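Local coordinates for protein exopolygalacturonate lyase (PDB 5A29) that probably cleaves polygalacturonate (pectate) chains by beta-elimination, as a manganese-binding lyase of polysaccharide lyase family 2, at residues E27-A30 with M31-Q34; D529-K533 with G534-Q538; K499-R503 with G504-A508. All coordinates share one frame; numbering follows the deposited sequence.

How the contacts relate
From the N terminus, the chain meets contact 1 first, in the opening turns of helix 27-46. Contact 3 follows, where helix 484-500 runs into the tight hairpin of strands 501-502 and 505-506. Contact 2 comes last, at the C-terminal end of helix 521-532. Each is local and closes only a turn, so the three lie in series, and none nests or crosses. Contacts 1 and 2 touch: Leu532 packs on Asp29 and Arg32, and Val33 on Asp529. Contact 3 does not touch contact 1, with centres about 16 Å apart, but its hairpin packs on helix 27-46 farther along. Helix 27-46 thus meets both later regions.

Contact 1: E27-A30 with M31-Q34; sequences EQDA and MRVQ
Met31 N donates to Glu27 O at 2.9 Å and Gln34 N to Ala30 O at 2.9 Å, part of the i to i+4 bonding that opens helix 27-46. Arg32 N to Gln28 O and Val33 N to Asp29 O complete the set and are longer. Arg32 N also makes a weak bond to Asp29 O.

The main side-chain pair is Asp29 and Arg32, three residues apart. They run side by side and point the same way. Arg32 NH2 lies 2.7 Å from Asp29 OD1, in a salt bridge that is also a hydrogen bond. The nitrogen meets OD1 on its anti side, somewhat out of the carboxylate plane. The two flat groups are turned 72° against each other, so this is not a coplanar, two-pronged pairing. Arg32 NH1 stays farther off, 3.4 Å from Asp29 OD1. A bend at chi3 (-60°) turns the arginine chain back toward the N-terminal end of the helix. This brings Asp29 CA over one face of the guanidinium, near its rim.

Met31 lies on a different part of the helix surface. Its CG sits beside the backbone N and comes within 3.3 Å of Glu27 O. The sulfur passes 4.4 Å from Glu27 CG, a loose contact between exposed side chains.

Both charged groups are buried, and both have further partners. Asp29 OD2 accepts from the backbone N of Thr26, just before the helix, and forms a salt bridge with Arg490. Arg32 NH1 pairs with Asp494. The charges alternate along a chain of salt bridges, Arg490, Asp29, Arg32, Asp494, which joins helix 27-46 to helix 484-500. Several bonds fix the rotation of the carboxylate. The two arginines and the nearby helix start probably favour the charged form of Asp29.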
ATOM      1  N   GLU A  27      31.497   2.352 -13.046  1.00 16.60           N
ATOM      2  CA  GLU A  27      31.127   1.049 -13.551  1.00 16.92           C
ATOM      3  C   GLU A  27      30.163   0.373 -12.545  1.00 15.53           C
ATOM      4  O   GLU A  27      29.307  -0.389 -12.951  1.00 19.12           O
ATOM      5  CB  GLU A  27      32.451   0.223 -13.565  1.00 21.23           C
ATOM      6  CG  GLU A  27      32.232  -1.111 -14.189  1.00 25.68           C
ATOM      7  CD  GLU A  27      33.568  -1.817 -14.370  1.00 34.10           C
ATOM      8  OE1 GLU A  27      34.608  -1.327 -13.838  1.00 34.01           O
ATOM      9  OE2 GLU A  27      33.525  -2.871 -15.019  1.00 37.65           O
ATOM     10  N   GLN A  28      30.384   0.561 -11.259  1.00 15.71           N
ATOM     11  CA  GLN A  28      29.444  -0.050 -10.263  1.00 17.29           C
ATOM     12  C   GLN A  28      28.036   0.475 -10.416  1.00 20.05           C
ATOM     13  O   GLN A  28      27.047  -0.279 -10.281  1.00 16.71           O
ATOM     14  CB  GLN A  28      29.896   0.219  -8.828  1.00 24.41           C
ATOM     15  CG  GLN A  28      31.023  -0.718  -8.389  1.00 26.57           C
ATOM     16  CD  GLN A  28      32.346  -0.266  -8.947  1.00 38.43           C
ATOM     17  OE1 GLN A  28      32.587   0.938  -9.127  1.00 38.86           O
ATOM     18  NE2 GLN A  28      33.219  -1.220  -9.253  1.00 45.44           N
ATOM     19  N   ASP A  29      27.902   1.788 -10.624  1.00 16.78           N
ATOM     20  CA  ASP A  29      26.534   2.329 -10.927  1.00 16.75           C
ATOM     21  C   ASP A  29      25.906   1.713 -12.132  1.00 18.68           C
ATOM     22  O   ASP A  29      24.700   1.350 -12.144  1.00 17.39           O
ATOM     23  CB  ASP A  29      26.611   3.879 -11.145  1.00 17.26           C
ATOM     24  CG  ASP A  29      27.206   4.579 -10.008  1.00 22.32           C
ATOM     25  OD1 ASP A  29      26.841   4.320  -8.790  1.00 19.86           O
ATOM     26  OD2 ASP A  29      27.975   5.560 -10.284  1.00 21.62           O
ATOM     27  N   ALA A  30      26.684   1.563 -13.208  1.00 14.83           N
ATOM     28  CA  ALA A  30      26.177   0.916 -14.412  1.00 15.75           C
ATOM     29  C   ALA A  30      25.758  -0.528 -14.149  1.00 17.40           C
ATOM     30  O   ALA A  30      24.806  -1.011 -14.752  1.00 17.85           O
ATOM     31  CB  ALA A  30      27.249   0.935 -15.553  1.00 19.25           C
ATOM     32  N   MET A  31      26.522  -1.234 -13.314  1.00 17.60           N
ATOM     33  CA  MET A  31      26.220  -2.655 -13.132  1.00 19.10           C
ATOM     34  C   MET A  31      24.868  -2.816 -12.415  1.00 17.76           C
ATOM     35  O   MET A  31      24.143  -3.820 -12.650  1.00 17.91           O
ATOM     36  CB  MET A  31      27.292  -3.320 -12.273  1.00 21.37           C
ATOM     37  CG  MET A  31      28.593  -3.625 -13.050  1.00 28.41           C
ATOM     38  SD  MET A  31      29.892  -3.979 -11.820  1.00 40.87           S
ATOM     39  CE  MET A  31      29.222  -5.488 -11.075  1.00 44.77           C
ATOM     40  N   ARG A  32      24.484  -1.836 -11.599  1.00 15.96           N
ATOM     41  CA  ARG A  32      23.171  -1.930 -10.930  1.00 16.27           C
ATOM     42  C   ARG A  32      22.099  -1.705 -11.972  1.00 17.37           C
ATOM     43  O   ARG A  32      21.035  -2.405 -11.982  1.00 18.94           O
ATOM     44  CB  ARG A  32      23.014  -0.889  -9.818  1.00 16.13           C
ATOM     45  CG  ARG A  32      23.952  -1.111  -8.652  1.00 15.19           C
ATOM     46  CD  ARG A  32      23.517  -0.334  -7.408  1.00 17.78           C
ATOM     47  NE  ARG A  32      23.500   1.138  -7.706  1.00 17.79           N
ATOM     48  CZ  ARG A  32      24.601   1.935  -7.658  1.00 18.03           C
ATOM     49  NH1 ARG A  32      25.789   1.514  -7.160  1.00 17.93           N
ATOM     50  NH2 ARG A  32      24.462   3.231  -7.958  1.00 17.84           N
ATOM     51  N   VAL A  33      22.320  -0.783 -12.889  1.00 16.10           N
ATOM     52  CA  VAL A  33      21.319  -0.616 -13.955  1.00 17.58           C
ATOM     53  C   VAL A  33      21.245  -1.866 -14.831  1.00 19.65           C
ATOM     54  O   VAL A  33      20.169  -2.263 -15.304  1.00 19.42           O
ATOM     55  CB  VAL A  33      21.594   0.648 -14.835  1.00 19.75           C
ATOM     56  CG1 VAL A  33      20.662   0.674 -16.036  1.00 22.05           C
ATOM     57  CG2 VAL A  33      21.436   1.917 -14.026  1.00 22.07           C
ATOM     58  N   GLN A  34      22.375  -2.528 -15.033  1.00 17.94           N
ATOM     59  CA  GLN A  34      22.320  -3.734 -15.848  1.00 18.79           C
ATOM     60  C   GLN A  34      21.586  -4.882 -15.118  1.00 18.18           C
ATOM     61  O   GLN A  34      20.936  -5.678 -15.794  1.00 20.30           O
ATOM     62  CB  GLN A  34      23.780  -4.168 -16.223  1.00 20.66           C
ATOM     63  CG  GLN A  34      23.855  -5.554 -16.906  1.00 26.48           C
ATOM     64  CD  GLN A  34      23.218  -5.488 -18.284  1.00 32.77           C
ATOM     65  OE1 GLN A  34      23.503  -4.563 -19.049  1.00 34.01           O
ATOM     66  NE2 GLN A  34      22.245  -6.353 -18.543  1.00 34.24           N
TER

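Contact 2: D529-K533 with G534-Q538; sequences DATLK and GKTAQ
Lys535 N donates to Ala530 O at 2.7 Å and Gly534 N to Thr531 O at 3.1 Å. These two backbone bonds make a Schellman motif, which ends helix 521-532. Gly534 is its C-prime residue, with a positive phi of 60° that favours glycine. The Lys535 bond is nearly straight at hydrogen (170°), yet its donor sits above the carbonyl plane of Ala530. Past the turn, the chain enters the short 3-10 segment 536-538.

The hydroxyl bond joins two threonines five residues apart. Thr536 OG1 donates to Thr531 OG1 at 2.8 Å. Each OG1 lies beside its own backbone N (chi1 -61° in Thr531), which lets the two oxygens meet. With Thr531 OG1 also bonded to Thr527 O, one turn back, the hydroxyls form a short chain running into the helix.

Charged groups lie on the sides of the turn. Lys533, extended beyond CG, reaches back one helical turn, and its NZ, which also bonds to Val100 O, meets the syn side of Asp529 OD2 at 2.8 Å in a salt bridge.

Apolar contact is modest. Lys535, whose amine goes to Glu102, places its CE 4.0 Å from Lys533 CB, and Ala530 CB is 4.3 Å from Lys535 CB.

The helix end is packed on several sides. Ala530 and Asp529 touch Val100 of helix 88-101, while Thr531 and Thr536 pack on helix 467-480. Helix 27-46 covers the Leu532 side.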
ATOM      1  N   ASP A 529      19.486   5.689  -9.532  1.00 18.08           N
ATOM      2  CA  ASP A 529      20.226   6.001 -10.782  1.00 19.07           C
ATOM      3  C   ASP A 529      19.742   7.356 -11.323  1.00 20.92           C
ATOM      4  O   ASP A 529      20.550   8.159 -11.835  1.00 21.69           O
ATOM      5  CB  ASP A 529      19.881   4.990 -11.844  1.00 18.90           C
ATOM      6  CG  ASP A 529      20.882   5.026 -12.971  1.00 24.61           C
ATOM      7  OD1 ASP A 529      22.110   4.835 -12.695  1.00 26.46           O
ATOM      8  OD2 ASP A 529      20.408   5.203 -14.108  1.00 26.54           O
ATOM      9  N   ALA A 530      18.422   7.590 -11.291  1.00 17.82           N
ATOM     10  CA  ALA A 530      17.910   8.912 -11.693  1.00 18.75           C
ATOM     11  C   ALA A 530      18.544  10.039 -10.883  1.00 19.22           C
ATOM     12  O   ALA A 530      18.870  11.101 -11.449  1.00 24.40           O
ATOM     13  CB  ALA A 530      16.371   8.925 -11.597  1.00 18.77           C
ATOM     14  N   THR A 531      18.749   9.849  -9.580  1.00 17.99           N
ATOM     15  CA  THR A 531      19.243  10.880  -8.701  1.00 19.34           C
ATOM     16  C   THR A 531      20.713  11.128  -9.100  1.00 26.89           C
ATOM     17  O   THR A 531      21.177  12.257  -9.095  1.00 22.88           O
ATOM     18  CB  THR A 531      19.172  10.467  -7.190  1.00 21.45           C
ATOM     19  OG1 THR A 531      17.803  10.220  -6.813  1.00 21.89           O
ATOM     20  CG2 THR A 531      19.662  11.526  -6.290  1.00 26.28           C
ATOM     21  N   LEU A 532      21.469  10.066  -9.370  1.00 19.50           N
ATOM     22  CA  LEU A 532      22.868  10.260  -9.852  1.00 21.42           C
ATOM     23  C   LEU A 532      22.933  11.035 -11.175  1.00 23.74           C
ATOM     24  O   LEU A 532      23.954  11.693 -11.444  1.00 27.24           O
ATOM     25  CB  LEU A 532      23.587   8.880 -10.011  1.00 20.37           C
ATOM     26  CG  LEU A 532      23.702   8.059  -8.721  1.00 20.60           C
ATOM     27  CD1 LEU A 532      24.394   6.643  -8.942  1.00 22.17           C
ATOM     28  CD2 LEU A 532      24.456   8.795  -7.641  1.00 23.87           C
ATOM     29  N   LYS A 533      21.886  10.963 -12.002  1.00 22.10           N
ATOM     30  CA  LYS A 533      21.846  11.608 -13.292  1.00 25.98           C
ATOM     31  C   LYS A 533      21.036  12.929 -13.198  1.00 31.83           C
ATOM     32  O   LYS A 533      20.703  13.513 -14.200  1.00 31.02           O
ATOM     33  CB  LYS A 533      21.261  10.686 -14.347  1.00 25.73           C
ATOM     34  CG  LYS A 533      22.151   9.461 -14.579  1.00 23.64           C
ATOM     35  CD  LYS A 533      21.378   8.392 -15.357  1.00 24.46           C
ATOM     36  CE  LYS A 533      22.439   7.377 -15.778  1.00 23.17           C
ATOM     37  NZ  LYS A 533      21.731   6.190 -16.317  1.00 25.14           N
ATOM     38  N   GLY A 534      20.778  13.408 -11.987  1.00 34.91           N
ATOM     39  CA  GLY A 534      19.972  14.644 -11.763  1.00 34.26           C
ATOM     40  C   GLY A 534      18.552  14.618 -12.298  1.00 37.00           C
ATOM     41  O   GLY A 534      18.040  15.658 -12.666  1.00 41.37           O
ATOM     42  N   LYS A 535      17.896  13.457 -12.358  1.00 27.76           N
ATOM     43  CA  LYS A 535      16.528  13.341 -12.896  1.00 32.27           C
ATOM     44  C   LYS A 535      15.460  12.809 -11.879  1.00 25.14           C
ATOM     45  O   LYS A 535      14.489  12.208 -12.286  1.00 28.31           O
ATOM     46  CB  LYS A 535      16.495  12.390 -14.100  1.00 31.07           C
ATOM     47  CG  LYS A 535      17.467  12.638 -15.233  1.00 35.41           C
ATOM     48  CD  LYS A 535      17.517  11.345 -16.019  1.00 40.29           C
ATOM     49  CE  LYS A 535      18.511  11.307 -17.160  1.00 46.24           C
ATOM     50  NZ  LYS A 535      17.789  11.632 -18.411  1.00 43.06           N
ATOM     51  N   THR A 536      15.700  12.899 -10.579  1.00 31.41           N
ATOM     52  CA  THR A 536      14.825  12.204  -9.596  1.00 33.11           C
ATOM     53  C   THR A 536      13.340  12.467  -9.787  1.00 41.22           C
ATOM     54  O   THR A 536      12.514  11.519  -9.777  1.00 36.59           O
ATOM     55  CB  THR A 536      15.150  12.600  -8.169  1.00 35.86           C
ATOM     56  OG1 THR A 536      16.561  12.462  -7.940  1.00 36.90           O
ATOM     57  CG2 THR A 536      14.396  11.713  -7.213  1.00 30.75           C
ATOM     58  N   ALA A 537      13.019  13.756  -9.950  1.00 34.44           N
ATOM     59  CA  ALA A 537      11.654  14.225 -10.111  1.00 34.66           C
ATOM     60  C   ALA A 537      10.968  13.575 -11.305  1.00 37.10           C
ATOM     61  O   ALA A 537       9.748  13.606 -11.403  1.00 30.86           O
ATOM     62  CB  ALA A 537      11.670  15.758 -10.275  1.00 42.12           C
ATOM     63  N   GLN A 538      11.718  12.985 -12.235  1.00 28.08           N
ATOM     64  CA  GLN A 538      11.069  12.487 -13.422  1.00 23.82           C
ATOM     65  C   GLN A 538      10.564  11.042 -13.266  1.00 22.79           C
ATOM     66  O   GLN A 538       9.888  10.539 -14.129  1.00 24.13           O
ATOM     67  CB  GLN A 538      12.012  12.573 -14.643  1.00 26.51           C
ATOM     68  CG  GLN A 538      12.315  14.046 -15.029  1.00 33.37           C
ATOM     69  CD  GLN A 538      13.543  14.185 -15.894  1.00 41.31           C
ATOM     70  OE1 GLN A 538      13.703  13.459 -16.872  1.00 50.36           O
ATOM     71  NE2 GLN A 538      14.435  15.109 -15.526  1.00 47.54           N
TER

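Contact 3: K499-R503 with G504-A508; sequences KRFVR and GYFLA
Phe501 and Phe506 are a non-hydrogen-bonded antiparallel pair; their rings meet obliquely, planes 39° apart. Phe501 CG is anti to the backbone N (chi1 -176°), which carries CD1 over one face of the Phe506 ring, 3.8 Å from Phe506 CZ. Farther out, Phe501 CE1 reaches 3.6 Å from Gly504 C.

Val502 and Tyr505 point to the other face. Past the strand, Leu507 CD1 comes to Val502 CG1 at 3.9 Å, the side chains crossing at about a right angle. Arg503 bends at chi3 (-69°), bringing NH2 3.5 Å from Leu507 CD1 and the guanidinium face over Val502 CG1. The same NH2 bonds to Pro510 O. At the turn, Tyr505 CD2 brings the ring edge to Arg503 O, 3.4 Å away.

Val502 to Tyr505 form a type I' turn, closing a beta hairpin with a two-residue loop, Arg503-Gly504. Val502 and Tyr505 bond both ways, and Leu507 N donates to Arg500 O at 3.0 Å. A water bridges Lys499 O and Leu507 O.

The hairpin directly follows helix 484-500. Phe501 and Tyr505 pack on helix 27-46, Phe506 on helix 521-532, and Leu507 on strand 514-516.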
ATOM      1  N   LYS A 499      22.374  -9.201  -2.415  1.00 20.07           N
ATOM      2  CA  LYS A 499      21.482 -10.067  -1.617  1.00 22.64           C
ATOM      3  C   LYS A 499      20.158 -10.466  -2.292  1.00 24.83           C
ATOM      4  O   LYS A 499      19.699 -11.598  -2.117  1.00 22.35           O
ATOM      5  CB  LYS A 499      21.169  -9.420  -0.256  1.00 28.44           C
ATOM      6  CG  LYS A 499      22.387  -9.210   0.633  1.00 36.30           C
ATOM      7  CD  LYS A 499      21.979  -8.762   2.051  1.00 48.44           C
ATOM      8  CE  LYS A 499      21.143  -7.450   2.110  1.00 55.82           C
ATOM      9  NZ  LYS A 499      20.642  -7.003   3.478  1.00 43.85           N
ATOM     10  N   ARG A 500      19.530  -9.575  -3.088  1.00 19.55           N
ATOM     11  CA  ARG A 500      18.168  -9.846  -3.547  1.00 18.90           C
ATOM     12  C   ARG A 500      18.096 -10.174  -5.021  1.00 19.44           C
ATOM     13  O   ARG A 500      17.076 -10.582  -5.473  1.00 18.68           O
ATOM     14  CB  ARG A 500      17.317  -8.590  -3.367  1.00 22.30           C
ATOM     15  CG  ARG A 500      17.308  -8.210  -1.884  1.00 22.64           C
ATOM     16  CD  ARG A 500      15.947  -7.836  -1.452  1.00 30.18           C
ATOM     17  NE  ARG A 500      15.949  -7.468  -0.044  1.00 28.92           N
ATOM     18  CZ  ARG A 500      14.973  -6.805   0.536  1.00 30.94           C
ATOM     19  NH1 ARG A 500      13.960  -6.369  -0.194  1.00 26.50           N
ATOM     20  NH2 ARG A 500      15.059  -6.490   1.831  1.00 30.40           N
ATOM     21  N   PHE A 501      19.133  -9.877  -5.795  1.00 17.54           N
ATOM     22  CA  PHE A 501      19.029 -10.225  -7.204  1.00 18.40           C
ATOM     23  C   PHE A 501      19.529 -11.709  -7.381  1.00 21.31           C
ATOM     24  O   PHE A 501      20.719 -11.945  -7.324  1.00 18.64           O
ATOM     25  CB  PHE A 501      19.909  -9.299  -8.047  1.00 19.02           C
ATOM     26  CG  PHE A 501      19.798  -9.508  -9.549  1.00 18.68           C
ATOM     27  CD1 PHE A 501      18.583  -9.473 -10.170  1.00 23.68           C
ATOM     28  CD2 PHE A 501      20.957  -9.611 -10.334  1.00 26.01           C
ATOM     29  CE1 PHE A 501      18.453  -9.617 -11.543  1.00 25.69           C
ATOM     30  CE2 PHE A 501      20.855  -9.786 -11.721  1.00 27.03           C
ATOM     31  CZ  PHE A 501      19.597  -9.769 -12.317  1.00 25.06           C
ATOM     32  N   VAL A 502      18.617 -12.650  -7.575  1.00 21.20           N
ATOM     33  CA  VAL A 502      18.909 -14.074  -7.354  1.00 24.30           C
ATOM     34  C   VAL A 502      18.202 -14.774  -8.526  1.00 22.46           C
ATOM     35  O   VAL A 502      17.001 -14.498  -8.797  1.00 21.99           O
ATOM     36  CB  VAL A 502      18.261 -14.569  -6.038  1.00 22.71           C
ATOM     37  CG1 VAL A 502      18.277 -16.130  -5.979  1.00 23.13           C
ATOM     38  CG2 VAL A 502      19.031 -14.029  -4.841  1.00 26.30           C
ATOM     39  N   ARG A 503      18.970 -15.527  -9.323  1.00 21.62           N
ATOM     40  CA  ARG A 503      18.420 -16.326 -10.436  1.00 19.74           C
ATOM     41  C   ARG A 503      17.650 -15.422 -11.407  1.00 21.43           C
ATOM     42  O   ARG A 503      16.673 -15.846 -12.076  1.00 20.61           O
ATOM     43  CB  ARG A 503      17.538 -17.478  -9.897  1.00 21.99           C
ATOM     44  CG  ARG A 503      18.347 -18.545  -9.149  1.00 23.78           C
ATOM     45  CD  ARG A 503      17.410 -19.693  -8.699  1.00 26.98           C
ATOM     46  NE  ARG A 503      16.469 -19.273  -7.639  1.00 24.63           N
ATOM     47  CZ  ARG A 503      16.777 -19.172  -6.342  1.00 26.84           C
ATOM     48  NH1 ARG A 503      18.005 -19.391  -5.902  1.00 26.27           N
ATOM     49  NH2 ARG A 503      15.838 -18.836  -5.455  1.00 27.80           N
ATOM     50  N   GLY A 504      18.154 -14.201 -11.581  1.00 19.51           N
ATOM     51  CA  GLY A 504      17.601 -13.350 -12.666  1.00 18.86           C
ATOM     52  C   GLY A 504      16.377 -12.487 -12.230  1.00 18.49           C
ATOM     53  O   GLY A 504      15.872 -11.697 -13.023  1.00 19.09           O
ATOM     54  N   TYR A 505      15.976 -12.629 -10.961  1.00 19.57           N
ATOM     55  CA  TYR A 505      14.813 -11.888 -10.405  1.00 19.12           C
ATOM     56  C   TYR A 505      15.145 -11.307  -9.063  1.00 19.32           C
ATOM     57  O   TYR A 505      16.197 -11.570  -8.501  1.00 19.57           O
ATOM     58  CB  TYR A 505      13.622 -12.869 -10.225  1.00 20.56           C
ATOM     59  CG  TYR A 505      13.054 -13.270 -11.567  1.00 22.82           C
ATOM     60  CD1 TYR A 505      12.107 -12.464 -12.194  1.00 22.05           C
ATOM     61  CD2 TYR A 505      13.565 -14.404 -12.267  1.00 23.39           C
ATOM     62  CE1 TYR A 505      11.646 -12.772 -13.456  1.00 27.64           C
ATOM     63  CE2 TYR A 505      13.117 -14.697 -13.541  1.00 22.20           C
ATOM     64  CZ  TYR A 505      12.135 -13.913 -14.104  1.00 26.80           C
ATOM     65  OH  TYR A 505      11.679 -14.151 -15.364  1.00 29.79           O
ATOM     66  N   PHE A 506      14.213 -10.501  -8.507  1.00 18.21           N
ATOM     67  CA  PHE A 506      14.413  -9.959  -7.184  1.00 18.71           C
ATOM     68  C   PHE A 506      13.561 -10.731  -6.161  1.00 19.45           C
ATOM     69  O   PHE A 506      12.343 -10.853  -6.351  1.00 21.87           O
ATOM     70  CB  PHE A 506      14.021  -8.464  -7.183  1.00 17.91           C
ATOM     71  CG  PHE A 506      15.054  -7.610  -7.894  1.00 18.63           C
ATOM     72  CD1 PHE A 506      16.248  -7.277  -7.247  1.00 18.33           C
ATOM     73  CD2 PHE A 506      14.860  -7.234  -9.205  1.00 18.47           C
ATOM     74  CE1 PHE A 506      17.216  -6.484  -7.859  1.00 18.06           C
ATOM     75  CE2 PHE A 506      15.853  -6.502  -9.871  1.00 19.87           C
ATOM     76  CZ  PHE A 506      17.027  -6.130  -9.208  1.00 18.26           C
ATOM     77  N   LEU A 507      14.214 -11.268  -5.131  1.00 19.21           N
ATOM     78  CA  LEU A 507      13.564 -12.151  -4.160  1.00 22.38           C
ATOM     79  C   LEU A 507      13.928 -11.670  -2.797  1.00 20.81           C
ATOM     80  O   LEU A 507      15.082 -11.253  -2.581  1.00 20.86           O
ATOM     81  CB  LEU A 507      14.104 -13.593  -4.291  1.00 23.29           C
ATOM     82  CG  LEU A 507      13.723 -14.315  -5.594  1.00 27.03           C
ATOM     83  CD1 LEU A 507      14.421 -15.689  -5.516  1.00 24.88           C
ATOM     84  CD2 LEU A 507      12.206 -14.545  -5.647  1.00 24.85           C
ATOM     85  N   ALA A 508      12.949 -11.737  -1.873  1.00 21.88           N
ATOM     86  CA  ALA A 508      13.159 -11.283  -0.488  1.00 21.76           C
ATOM     87  C   ALA A 508      14.036 -12.307   0.290  1.00 26.76           C
ATOM     88  O   ALA A 508      14.662 -11.952   1.275  1.00 26.39           O
ATOM     89  CB  ALA A 508      11.786 -11.073   0.235  1.00 24.30           C
TER
HETATM   90  O   HOH W   1      17.121 -12.401  -1.109  1.00 32.82           O